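Local structure of profilin-2 (Mus musculus, 2V8F) at residues A[104-107]-A[108-111]. The protein binds actin and the proline-rich segments of formins such as mDia1 and of VASP, and so probably links these partners to actin filament assembly. Residues are numbered along the deposited sequence; the frame is centred on the assembly and turned at random.
Sequences GRAG and RVLV. With SO4 (sulfate ion), chain F; SO4 (sulfate ion), chain D.
Arg105 and Leu110 face each other as a non-hydrogen-bonded antiparallel pair. Arg105 CB lies 3.8 Å from Leu110 CD2, and CG rests against the same methyl. The two side chains cross at a slant. With CG anti to the backbone N (chi1 -177°) the arginine starts out extended, then bends at chi3, which takes the guanidinium away from the leucine. There NE donates a hydrogen bond to Leu78 O, while NH1 is hydrogen-bonded both to Tyr25 OH and to a sulfate, its distance to O4 of the chain D ion being 3.1 Å.

The backbone evidence is that of a beta hairpin, strands 100-105 and 109-114, next to each other in the central antiparallel sheet of the profilin fold. Gly104 and Val111 form the hydrogen-bonded pair: Gly104 N donates to Val111 O at 2.9 Å, and Val111 N returns a bond to Gly104 O that is almost straight (172°). Gly104 O also receives a CA-H contact from Leu110 CA. Nearer the turn, Ala106 N reaches Val109 O at 2.9 Å, a more bent bond at 147°. Ala106 CB lies 4.2 Å from Val109 CG2, on the side where Leu135 of helix 121-137 packs against both residues.

Arg108, at the exposed turn, donates hydrogen bonds to the chain F sulfate, NE to O3 at 2.8 Å and NH2 to O1 at 2.7 Å, with O1 in the guanidinium plane; the NH2 bond is the straighter. Both sulfates are probably from the crystallisation liquor. Arg108 also packs on an apolar side chain of the bound peptide.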
loop_
_atom_site.group_PDB
_atom_site.type_symbol
_atom_site.label_atom_id
_atom_site.label_comp_id
_atom_site.label_asym_id
_atom_site.label_seq_id
_atom_site.Cartn_x
_atom_site.Cartn_y
_atom_site.Cartn_z
ATOM N N GLY A 104 -2.029 17.206 -5.766
ATOM C CA GLY A 104 -0.954 17.672 -6.590
ATOM C C GLY A 104 -1.357 17.537 -8.056
ATOM O O GLY A 104 -1.845 16.459 -8.434
ATOM N N ARG A 105 -1.136 18.535 -8.897
ATOM C CA ARG A 105 -1.516 18.495 -10.291
ATOM C C ARG A 105 -0.287 18.352 -11.177
ATOM O O ARG A 105 0.555 19.273 -11.220
ATOM C CB ARG A 105 -2.317 19.722 -10.678
ATOM C CG ARG A 105 -2.812 19.745 -12.089
ATOM C CD ARG A 105 -3.619 21.013 -12.429
ATOM N NE ARG A 105 -2.673 22.155 -12.365
ATOM C CZ ARG A 105 -1.899 22.523 -13.356
ATOM N NH1 ARG A 105 -1.894 21.905 -14.533
ATOM N NH2 ARG A 105 -1.071 23.559 -13.179
ATOM N N ALA A 106 -0.177 17.243 -11.873
ATOM C CA ALA A 106 0.772 17.062 -12.971
ATOM C C ALA A 106 0.101 17.473 -14.281
ATOM O O ALA A 106 -0.899 18.190 -14.259
ATOM C CB ALA A 106 1.297 15.645 -12.949
ATOM N N GLY A 107 0.663 17.098 -15.420
ATOM C CA GLY A 107 0.150 17.493 -16.679
ATOM C C GLY A 107 -1.130 16.774 -17.084
ATOM O O GLY A 107 -2.007 17.356 -17.743
ATOM N N ARG A 108 -1.210 15.493 -16.747
ATOM C CA ARG A 108 -2.287 14.603 -17.119
ATOM C C ARG A 108 -3.119 14.083 -15.964
ATOM O O ARG A 108 -4.271 13.700 -16.108
ATOM C CB ARG A 108 -1.775 13.355 -17.919
ATOM C CG ARG A 108 -1.009 13.762 -19.181
ATOM C CD ARG A 108 -0.436 12.561 -19.920
ATOM N NE ARG A 108 -1.392 11.658 -20.467
ATOM C CZ ARG A 108 -1.055 10.599 -21.219
ATOM N NH1 ARG A 108 0.210 10.328 -21.469
ATOM N NH2 ARG A 108 -2.022 9.856 -21.677
ATOM N N VAL A 109 -2.512 14.046 -14.787
ATOM C CA VAL A 109 -3.074 13.401 -13.626
ATOM C C VAL A 109 -2.989 14.301 -12.380
ATOM O O VAL A 109 -2.120 15.156 -12.284
ATOM C CB VAL A 109 -2.443 12.022 -13.299
ATOM C CG1 VAL A 109 -2.607 11.035 -14.429
ATOM C CG2 VAL A 109 -0.972 12.122 -12.927
ATOM N N LEU A 110 -3.850 14.006 -11.438
ATOM C CA LEU A 110 -3.902 14.496 -10.109
ATOM C C LEU A 110 -3.495 13.402 -9.121
ATOM O O LEU A 110 -3.858 12.237 -9.311
ATOM C CB LEU A 110 -5.326 14.889 -9.692
ATOM C CG LEU A 110 -5.954 15.949 -10.579
ATOM C CD1 LEU A 110 -7.438 16.117 -10.242
ATOM C CD2 LEU A 110 -5.241 17.307 -10.493
ATOM N N VAL A 111 -2.728 13.802 -8.126
ATOM C CA VAL A 111 -2.338 12.984 -7.019
ATOM C C VAL A 111 -3.155 13.386 -5.808
ATOM O O VAL A 111 -3.105 14.566 -5.439
ATOM C CB VAL A 111 -0.852 13.154 -6.716
ATOM C CG1 VAL A 111 -0.468 12.342 -5.480
ATOM C CG2 VAL A 111 -0.027 12.814 -7.952
HETATM S S SO4 F . -5.034 11.738 -21.179
HETATM O O1 SO4 F . -4.604 10.324 -20.883
HETATM O O2 SO4 F . -5.159 11.850 -22.638
HETATM O O3 SO4 F . -3.958 12.645 -20.697
HETATM O O4 SO4 F . -6.264 12.057 -20.453
HETATM S S SO4 D . 0.614 22.098 -17.364
HETATM O O1 SO4 D . 1.611 21.530 -16.461
HETATM O O2 SO4 D . 1.279 22.629 -18.551
HETATM O O3 SO4 D . -0.332 21.059 -17.759
HETATM O O4 SO4 D . -0.102 23.175 -16.685
#